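Local coordinates for protein membrane-bound lytic murein transglycosylase A (Burkholderia pseudomallei, PDB 6QK4) that probably cleaves the beta-1,4-glycosidic linkage between N-acetylmuramic acid and N-acetylglucosamine in peptidoglycan, forming a 1,6-anhydro bond in the muramic acid residue, at residues A[153-158]-A[183-188]; A[143-148]-A[237-242]; A[265-270]-A[305-310]. All blocks are in the same frame, centred on the assembly; numbering follows the deposited sequence.

Contact 1. Residues A[153-158]-A[183-188]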
loop_
_atom_site.group_PDB
_atom_site.type_symbol
_atom_site.label_atom_id
_atom_site.label_comp_id
_atom_site.label_asym_id
_atom_site.label_seq_id
_atom_site.Cartn_x
_atom_site.Cartn_y
_atom_site.Cartn_z
ATOM N N ASN A 153 10.598 4.090 -27.489
ATOM C CA ASN A 153 9.343 3.901 -26.781
ATOM C C ASN A 153 9.459 4.284 -25.311
ATOM O O ASN A 153 8.663 3.819 -24.486
ATOM C CB ASN A 153 8.871 2.455 -26.934
ATOM C CG ASN A 153 8.456 2.124 -28.372
ATOM O OD1 ASN A 153 7.402 2.562 -28.845
ATOM N ND2 ASN A 153 9.289 1.363 -29.062
ATOM N N GLU A 154 10.470 5.082 -24.969
ATOM C CA GLU A 154 10.694 5.471 -23.582
ATOM C C GLU A 154 9.585 6.423 -23.130
ATOM O O GLU A 154 9.165 7.316 -23.876
ATOM C CB GLU A 154 12.085 6.115 -23.447
ATOM C CG GLU A 154 13.264 5.211 -23.812
ATOM C CD GLU A 154 13.593 5.243 -25.302
ATOM O OE1 GLU A 154 12.880 5.962 -26.024
ATOM O OE2 GLU A 154 14.531 4.528 -25.732
ATOM N N LEU A 155 9.061 6.205 -21.920
ATOM C CA LEU A 155 8.025 7.051 -21.356
ATOM C C LEU A 155 8.637 8.151 -20.477
ATOM O O LEU A 155 8.203 9.313 -20.563
ATOM C CB LEU A 155 7.031 6.176 -20.573
ATOM C CG LEU A 155 5.898 6.842 -19.815
ATOM C CD1 LEU A 155 5.027 7.682 -20.782
ATOM C CD2 LEU A 155 5.042 5.825 -18.990
ATOM N N VAL A 156 9.680 7.814 -19.736
ATOM C CA VAL A 156 10.328 8.717 -18.792
ATOM C C VAL A 156 11.608 8.026 -18.328
ATOM O O VAL A 156 11.762 6.797 -18.482
ATOM C CB VAL A 156 9.352 9.019 -17.621
ATOM C CG1 VAL A 156 9.067 7.747 -16.804
ATOM C CG2 VAL A 156 9.870 10.102 -16.723
ATOM N N TRP A 157 12.538 8.799 -17.761
ATOM C CA TRP A 157 13.829 8.276 -17.328
ATOM C C TRP A 157 13.998 8.416 -15.813
ATOM O O TRP A 157 13.872 9.516 -15.284
ATOM C CB TRP A 157 14.972 9.001 -18.052
ATOM C CG TRP A 157 14.878 8.868 -19.535
ATOM C CD1 TRP A 157 14.085 9.608 -20.398
ATOM C CD2 TRP A 157 15.572 7.930 -20.329
ATOM N NE1 TRP A 157 14.272 9.173 -21.692
ATOM C CE2 TRP A 157 15.185 8.145 -21.675
ATOM C CE3 TRP A 157 16.500 6.918 -20.039
ATOM C CZ2 TRP A 157 15.690 7.379 -22.720
ATOM C CZ3 TRP A 157 17.008 6.166 -21.080
ATOM C CH2 TRP A 157 16.604 6.399 -22.406
ATOM N N VAL A 158 14.327 7.312 -15.121
ATOM C CA VAL A 158 14.419 7.396 -13.672
ATOM C C VAL A 158 15.860 7.173 -13.184
ATOM O O VAL A 158 16.792 6.929 -13.961
ATOM C CB VAL A 158 13.401 6.429 -12.992
ATOM C CG1 VAL A 158 11.988 6.728 -13.437
ATOM C CG2 VAL A 158 13.739 4.908 -13.302
ATOM N N MET A 183 4.430 12.553 -12.458
ATOM C CA MET A 183 3.819 11.729 -13.488
ATOM C C MET A 183 3.319 10.444 -12.852
ATOM O O MET A 183 4.117 9.707 -12.265
ATOM C CB MET A 183 4.841 11.410 -14.575
ATOM C CG MET A 183 4.260 10.610 -15.669
ATOM S SD MET A 183 5.494 9.991 -16.811
ATOM C CE MET A 183 4.398 9.038 -17.761
ATOM N N ARG A 184 2.022 10.156 -12.978
ATOM C CA ARG A 184 1.511 8.857 -12.530
ATOM C C ARG A 184 1.578 7.855 -13.679
ATOM O O ARG A 184 1.214 8.167 -14.813
ATOM C CB ARG A 184 0.079 8.975 -12.000
ATOM C CG ARG A 184 -0.000 10.035 -10.938
ATOM C CD ARG A 184 -0.845 9.672 -9.709
ATOM N NE ARG A 184 -0.581 10.571 -8.564
ATOM C CZ ARG A 184 -0.605 11.907 -8.613
ATOM N NH1 ARG A 184 -0.910 12.549 -9.743
ATOM N NH2 ARG A 184 -0.346 12.614 -7.524
ATOM N N VAL A 185 2.077 6.663 -13.394
ATOM C CA VAL A 185 2.163 5.623 -14.409
ATOM C C VAL A 185 1.330 4.450 -13.938
ATOM O O VAL A 185 1.241 4.196 -12.733
ATOM C CB VAL A 185 3.612 5.193 -14.667
ATOM C CG1 VAL A 185 4.455 6.360 -15.167
ATOM C CG2 VAL A 185 4.240 4.532 -13.431
ATOM N N GLY A 186 0.693 3.763 -14.891
ATOM C CA GLY A 186 -0.077 2.568 -14.618
ATOM C C GLY A 186 0.240 1.461 -15.607
ATOM O O GLY A 186 1.165 1.595 -16.422
ATOM N N TYR A 187 -0.516 0.372 -15.546
ATOM C CA TYR A 187 -0.127 -0.875 -16.193
ATOM C C TYR A 187 -0.343 -0.764 -17.694
ATOM O O TYR A 187 -1.393 -0.314 -18.143
ATOM C CB TYR A 187 -0.921 -2.040 -15.600
ATOM C CG TYR A 187 -0.706 -3.391 -16.270
ATOM C CD1 TYR A 187 0.319 -4.266 -15.848
ATOM C CD2 TYR A 187 -1.528 -3.800 -17.331
ATOM C CE1 TYR A 187 0.504 -5.510 -16.462
ATOM C CE2 TYR A 187 -1.343 -5.049 -17.957
ATOM C CZ TYR A 187 -0.332 -5.886 -17.518
ATOM O OH TYR A 187 -0.164 -7.107 -18.129
ATOM N N GLY A 188 0.676 -1.140 -18.459
ATOM C CA GLY A 188 0.695 -0.941 -19.887
ATOM C C GLY A 188 0.965 -2.223 -20.638
ATOM O O GLY A 188 1.188 -2.173 -21.849
#
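Met183 reaches across to Leu155 and Val156 with the sulfur and methyl group at the end of its chain, and in doing so illustrates how two strands that share no hydrogen bonds can still be joined through their side chains. The axes of 154-158 and 183-188 come no closer than 9.8 Å and run at 120° to each other, a distance that only side chains can span. The methionine does so as a straight rod: CG lies anti to the backbone N (chi1 -178°), the chain stays extended beyond it, and the methyl group is carried to the isobutyl group of Leu155. There CE meets the branch point itself, 3.4 Å from Leu155 CG, and comes equally near to CD1 on one arm of the fork. The second arm, CD2, is 3.5 Å from Met183 CE, so one methyl group presses on the whole fork more tightly than carbon atoms normally pack. Further back along the rod, Met183 SD passes 4.1 Å from Val156 CB. Leu155 also touches Val185: CD2 lies 3.9 Å from Val185 CG1, the two side chains sliding past each other in opposite directions. All four residues are buried, and the side-chain atoms that meet are carbons and a thioether sulfur. Strand 154-158 pairs with strands 123-126 and 101-114, whereas strand 182-190 pairs with strands 173-177 and 240-244. Leu177 of strand 173-177 touches both Val156 and Met183, while Phe242 of strand 240-244 packs on Leu155 and Val185, so neighbouring strands flank the cluster in a region consistent with the barrel-like insert domain of MltA enzymes.

Contact 2. Residues A[143-148]-A[237-242]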
loop_
_atom_site.group_PDB
_atom_site.type_symbol
_atom_site.label_atom_id
_atom_site.label_comp_id
_atom_site.label_asym_id
_atom_site.label_seq_id
_atom_site.Cartn_x
_atom_site.Cartn_y
_atom_site.Cartn_z
ATOM N N GLN A 143 16.415 -10.224 -23.980
ATOM C CA GLN A 143 16.461 -10.124 -25.437
ATOM C C GLN A 143 15.609 -8.965 -25.917
ATOM O O GLN A 143 15.970 -8.301 -26.885
ATOM C CB GLN A 143 15.993 -11.424 -26.082
ATOM C CG GLN A 143 17.105 -12.519 -26.104
ATOM C CD GLN A 143 17.603 -12.922 -24.721
ATOM O OE1 GLN A 143 18.815 -12.849 -24.432
ATOM N NE2 GLN A 143 16.687 -13.394 -23.868
ATOM N N LEU A 144 14.486 -8.715 -25.231
ATOM C CA LEU A 144 13.693 -7.532 -25.513
ATOM C C LEU A 144 14.550 -6.269 -25.437
ATOM O O LEU A 144 14.512 -5.418 -26.343
ATOM C CB LEU A 144 12.529 -7.471 -24.514
ATOM C CG LEU A 144 11.426 -6.483 -24.746
ATOM C CD1 LEU A 144 10.788 -6.740 -26.072
ATOM C CD2 LEU A 144 10.436 -6.720 -23.608
ATOM N N MET A 145 15.344 -6.139 -24.361
ATOM C CA MET A 145 16.198 -4.971 -24.199
ATOM C C MET A 145 17.306 -4.908 -25.241
ATOM O O MET A 145 17.825 -3.818 -25.485
ATOM C CB MET A 145 16.820 -4.922 -22.797
ATOM C CG MET A 145 15.801 -4.725 -21.621
ATOM S SD MET A 145 15.298 -3.009 -21.586
ATOM C CE MET A 145 16.883 -2.166 -21.600
ATOM N N ARG A 146 17.670 -6.042 -25.869
ATOM C CA ARG A 146 18.774 -6.067 -26.806
ATOM C C ARG A 146 18.333 -6.013 -28.253
ATOM O O ARG A 146 19.152 -5.696 -29.123
ATOM C CB ARG A 146 19.623 -7.332 -26.575
ATOM C CG ARG A 146 20.348 -7.295 -25.220
ATOM C CD ARG A 146 21.120 -8.541 -24.844
ATOM N NE ARG A 146 22.121 -8.279 -23.804
ATOM C CZ ARG A 146 21.824 -8.165 -22.497
ATOM N NH1 ARG A 146 20.563 -8.342 -22.048
ATOM N NH2 ARG A 146 22.815 -7.928 -21.639
ATOM N N SER A 147 17.078 -6.332 -28.531
ATOM C CA SER A 147 16.587 -6.375 -29.919
ATOM C C SER A 147 16.542 -4.998 -30.602
ATOM O O SER A 147 16.575 -4.928 -31.840
ATOM C CB SER A 147 15.187 -7.012 -29.939
ATOM O OG SER A 147 14.237 -6.145 -29.341
ATOM N N GLY A 148 16.464 -3.903 -29.838
ATOM C CA GLY A 148 16.148 -2.593 -30.372
ATOM C C GLY A 148 14.660 -2.257 -30.443
ATOM O O GLY A 148 14.301 -1.087 -30.681
ATOM N N PRO A 237 12.826 -13.016 -16.549
ATOM C CA PRO A 237 12.403 -12.841 -17.949
ATOM C C PRO A 237 11.197 -11.937 -18.109
ATOM O O PRO A 237 10.996 -11.381 -19.201
ATOM C CB PRO A 237 12.112 -14.274 -18.427
ATOM C CG PRO A 237 11.910 -15.069 -17.202
ATOM C CD PRO A 237 12.683 -14.405 -16.071
ATOM N N ARG A 238 10.399 -11.743 -17.060
ATOM C CA ARG A 238 9.232 -10.891 -17.208
ATOM C C ARG A 238 9.632 -9.424 -17.364
ATOM O O ARG A 238 10.608 -8.962 -16.754
ATOM C CB ARG A 238 8.306 -11.067 -16.004
ATOM C CG ARG A 238 6.952 -10.466 -16.219
ATOM C CD ARG A 238 6.083 -10.794 -15.038
ATOM N NE ARG A 238 4.693 -10.403 -15.240
ATOM C CZ ARG A 238 3.844 -10.994 -16.086
ATOM N NH1 ARG A 238 4.238 -12.014 -16.858
ATOM N NH2 ARG A 238 2.593 -10.554 -16.177
ATOM N N PHE A 239 8.880 -8.712 -18.203
ATOM C CA PHE A 239 9.066 -7.289 -18.512
ATOM C C PHE A 239 7.715 -6.580 -18.574
ATOM O O PHE A 239 6.848 -6.950 -19.374
ATOM C CB PHE A 239 9.816 -7.073 -19.844
ATOM C CG PHE A 239 10.441 -5.719 -19.945
ATOM C CD1 PHE A 239 11.703 -5.491 -19.384
ATOM C CD2 PHE A 239 9.747 -4.661 -20.506
ATOM C CE1 PHE A 239 12.274 -4.214 -19.453
ATOM C CE2 PHE A 239 10.289 -3.378 -20.558
ATOM C CZ PHE A 239 11.553 -3.157 -20.011
ATOM N N VAL A 240 7.560 -5.498 -17.805
ATOM C CA VAL A 240 6.286 -4.804 -17.693
ATOM C C VAL A 240 6.402 -3.428 -18.323
ATOM O O VAL A 240 7.397 -2.725 -18.122
ATOM C CB VAL A 240 5.876 -4.719 -16.212
ATOM C CG1 VAL A 240 4.644 -3.817 -15.999
ATOM C CG2 VAL A 240 5.706 -6.132 -15.636
ATOM N N PHE A 241 5.379 -3.048 -19.091
ATOM C CA PHE A 241 5.276 -1.767 -19.760
ATOM C C PHE A 241 4.301 -0.881 -19.008
ATOM O O PHE A 241 3.541 -1.347 -18.161
ATOM C CB PHE A 241 4.795 -1.941 -21.189
ATOM C CG PHE A 241 5.691 -2.824 -22.001
ATOM C CD1 PHE A 241 6.828 -2.296 -22.578
ATOM C CD2 PHE A 241 5.419 -4.177 -22.121
ATOM C CE1 PHE A 241 7.687 -3.111 -23.341
ATOM C CE2 PHE A 241 6.250 -4.997 -22.860
ATOM C CZ PHE A 241 7.387 -4.461 -23.476
ATOM N N PHE A 242 4.329 0.398 -19.339
ATOM C CA PHE A 242 3.573 1.399 -18.590
ATOM C C PHE A 242 2.807 2.322 -19.526
ATOM O O PHE A 242 3.158 2.508 -20.696
ATOM C CB PHE A 242 4.503 2.253 -17.717
ATOM C CG PHE A 242 5.195 1.461 -16.664
ATOM C CD1 PHE A 242 4.533 1.178 -15.466
ATOM C CD2 PHE A 242 6.472 0.969 -16.860
ATOM C CE1 PHE A 242 5.177 0.397 -14.465
ATOM C CE2 PHE A 242 7.132 0.198 -15.875
ATOM C CZ PHE A 242 6.487 -0.087 -14.689
#
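A Met-aromatic contact between Met145 and Phe239, with Leu144 set into the angle between two phenylalanines, fixes helix 141-147 to the approach to strand 240-244 within the MltA-specific insert region. Leu144 supplies the central methyl group. Its CD2 lies 3.8 Å from Phe239 CD2 and the same distance from Phe241 CZ, and it reaches both rings obliquely. The two rings are themselves packed together: Phe239 CD2 sits 3.7 Å above the plane of the Phe241 ring, displaced toward its rim. With CG of Phe239 anti to the backbone N (chi1 -159°), that ring is directed at the helix, where Leu144 CD2 also rests against its CB and CG. Met145 meets the other part of the same ring. The methionine chain is folded at both chi2 and chi3, and its SD stands 3.9 Å from Phe239 CE1. Measured to the ring centroid, SD is 4.8 Å away and 53° off the normal, so the sulfur approaches at a slant. Around this group, Tyr126 touches Met145 and both phenylalanines, and Trp128 makes an edge-to-face contact with Phe241. Leu144 and the phenylalanines are buried whereas Met145 is exposed, so the sulfur lies at the margin of an aromatic cluster. Between Leu144, Met145 and the two rings the contact is apolar, probably held by hydrophobic burial and dispersion with some contribution from the polarisable sulfur, while Arg141 of the same helix adds directional bonds, from its backbone to Pro237 and from NH2 to Arg238 O.

Contact 3. Residues A[265-270]-A[305-310]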
loop_
_atom_site.group_PDB
_atom_site.type_symbol
_atom_site.label_atom_id
_atom_site.label_comp_id
_atom_site.label_asym_id
_atom_site.label_seq_id
_atom_site.Cartn_x
_atom_site.Cartn_y
_atom_site.Cartn_z
ATOM N N VAL A 265 -10.751 9.459 -2.671
ATOM C CA VAL A 265 -9.983 10.436 -1.912
ATOM C C VAL A 265 -8.553 9.951 -1.819
ATOM O O VAL A 265 -8.307 8.743 -1.823
ATOM C CB VAL A 265 -10.594 10.682 -0.509
ATOM C CG1 VAL A 265 -11.984 11.221 -0.683
ATOM C CG2 VAL A 265 -10.630 9.406 0.349
ATOM N N PRO A 266 -7.598 10.855 -1.667
ATOM C CA PRO A 266 -6.198 10.439 -1.442
ATOM C C PRO A 266 -6.074 9.587 -0.179
ATOM O O PRO A 266 -6.625 9.926 0.876
ATOM C CB PRO A 266 -5.463 11.767 -1.248
ATOM C CG PRO A 266 -6.340 12.819 -1.830
ATOM C CD PRO A 266 -7.777 12.318 -1.684
ATOM N N LEU A 267 -5.362 8.484 -0.294
ATOM C CA LEU A 267 -5.069 7.623 0.880
ATOM C C LEU A 267 -4.080 8.281 1.835
ATOM O O LEU A 267 -3.143 8.965 1.422
ATOM C CB LEU A 267 -4.510 6.283 0.402
ATOM C CG LEU A 267 -5.377 5.543 -0.623
ATOM C CD1 LEU A 267 -4.745 4.247 -1.102
ATOM C CD2 LEU A 267 -6.696 5.239 0.041
ATOM N N THR A 268 -4.244 7.999 3.158
ATOM C CA THR A 268 -3.320 8.534 4.156
ATOM C C THR A 268 -2.403 7.425 4.663
ATOM O O THR A 268 -2.896 6.368 5.100
ATOM C CB THR A 268 -4.143 9.096 5.319
ATOM O OG1 THR A 268 -4.986 10.122 4.812
ATOM C CG2 THR A 268 -3.194 9.724 6.401
ATOM N N PRO A 269 -1.088 7.582 4.609
ATOM C CA PRO A 269 -0.194 6.509 5.082
ATOM C C PRO A 269 -0.533 6.069 6.498
ATOM O O PRO A 269 -0.688 6.894 7.390
ATOM C CB PRO A 269 1.199 7.151 5.024
ATOM C CG PRO A 269 1.094 8.166 3.809
ATOM C CD PRO A 269 -0.366 8.731 4.024
ATOM N N GLU A 270 -0.575 4.758 6.713
ATOM C CA GLU A 270 -0.918 4.128 8.006
ATOM C C GLU A 270 -2.248 4.557 8.597
ATOM O O GLU A 270 -2.496 4.318 9.802
ATOM C CB GLU A 270 0.209 4.333 9.014
ATOM C CG GLU A 270 1.509 3.723 8.473
ATOM C CD GLU A 270 2.484 3.343 9.637
ATOM O OE1 GLU A 270 2.123 2.531 10.549
ATOM O OE2 GLU A 270 3.612 3.892 9.598
ATOM N N ALA A 305 -11.642 2.568 5.975
ATOM C CA ALA A 305 -11.794 1.748 4.763
ATOM C C ALA A 305 -11.994 2.649 3.552
ATOM O O ALA A 305 -13.074 3.214 3.355
ATOM C CB ALA A 305 -12.979 0.792 4.961
ATOM N N GLN A 306 -10.922 2.846 2.761
ATOM C CA GLN A 306 -10.933 3.860 1.728
ATOM C C GLN A 306 -10.444 3.278 0.434
ATOM O O GLN A 306 -10.213 4.052 -0.511
ATOM C CB GLN A 306 -10.095 5.097 2.118
ATOM C CG GLN A 306 -10.679 5.760 3.446
ATOM C CD GLN A 306 -9.933 7.024 3.881
ATOM O OE1 GLN A 306 -8.686 7.097 3.817
ATOM N NE2 GLN A 306 -10.674 7.948 4.482
ATOM N N ASP A 307 -10.324 1.952 0.347
ATOM C CA ASP A 307 -9.824 1.381 -0.909
ATOM C C ASP A 307 -10.330 -0.046 -0.993
ATOM O O ASP A 307 -10.854 -0.592 -0.031
ATOM C CB ASP A 307 -8.267 1.464 -0.977
ATOM C CG ASP A 307 -7.718 1.516 -2.456
ATOM O OD1 ASP A 307 -8.519 1.491 -3.429
ATOM O OD2 ASP A 307 -6.454 1.555 -2.596
ATOM N N VAL A 308 -10.170 -0.661 -2.176
ATOM C CA VAL A 308 -10.466 -2.074 -2.371
ATOM C C VAL A 308 -9.305 -2.668 -3.158
ATOM O O VAL A 308 -8.453 -1.937 -3.678
ATOM C CB VAL A 308 -11.805 -2.280 -3.141
ATOM C CG1 VAL A 308 -12.980 -1.536 -2.463
ATOM C CG2 VAL A 308 -11.658 -1.859 -4.575
ATOM N N GLY A 309 -9.277 -3.996 -3.272
ATOM C CA GLY A 309 -8.233 -4.638 -4.054
ATOM C C GLY A 309 -8.639 -6.006 -4.541
ATOM O O GLY A 309 -9.421 -6.707 -3.897
ATOM N N THR A 310 -8.064 -6.413 -5.694
ATOM C CA THR A 310 -8.532 -7.667 -6.262
ATOM C C THR A 310 -8.157 -8.868 -5.392
ATOM O O THR A 310 -8.892 -9.860 -5.382
ATOM C CB THR A 310 -7.978 -7.818 -7.682
ATOM O OG1 THR A 310 -6.561 -7.799 -7.588
ATOM C CG2 THR A 310 -8.364 -6.662 -8.511
HETATM O O HOH W 1 -9.947 6.589 -1.692
HETATM O O HOH W 2 -7.214 9.455 3.560
#
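Leu267 lies alongside Gln306 and at about a right angle to Asp307, against strand 298-307 of the 3D domain, a family related to double-psi beta-barrels. Segment 265-270 is an irregular loop leading into strand 272-274, and it is fitted to strand 298-307 largely through Leu267, with two bridging waters. Leu267 and Gln306 slide past each other in opposite directions, bringing Leu267 CD2 to 4.0 Å from Gln306 CB. The other methyl, CD1, meets the carboxylate of Asp307, 3.5 Å from OD2. That oxygen has its polar partner outside the pair, the hydroxyl of Tyr106, while OD1 receives the backbone N-H of Ala262; the leucine therefore packs against a carboxylate already held by hydrogen bonds at both oxygens. The extended chain of Gln306 (chi2 -178°) carries its amide past Leu267, between helix 44-55 and Ser272 at the start of strand 272-274. NE2 bonds to Ala47 O and Asn51 OD1, and OE1 accepts from Ser272 OG, so partners at both ends hold the amide in its orientation. Val265 adds a looser touch, a methyl group against the amide carbon, with CG2 standing 4.3 Å from Gln306 CD. No direct hydrogen bond links the two segments, and water takes over that role. One molecule donates to Val265 O at 2.7 Å and to Gln306 O at 2.8 Å, tying backbone to backbone. The second is bound three times: it donates to Pro266 O and to Gln306 OE1, and accepts the hydroxyl proton of Thr268 OG1 across 2.6 Å.

How the contacts relate
Contacts 1 and 2 form one neighbourhood and contact 3 another. The first two have centres about 14 Å apart and all four of their segments within the MltA-specific insert range. They are joined directly, since strands 182-190 and 240-244 are sheet neighbours and Gly188 N probably bonds to Phe241 O at 2.9 Å. In sequence, contact 1 falls wholly between the segments of contact 2, with helix 141-147 immediately preceding strand 154-158. Contact 3 comes later in sequence, its strand segment in the 3D domain, its centre about 23 Å from that of contact 1 and 32 Å from that of contact 2. This separation is consistent with the two-domain architecture of MltA relatives.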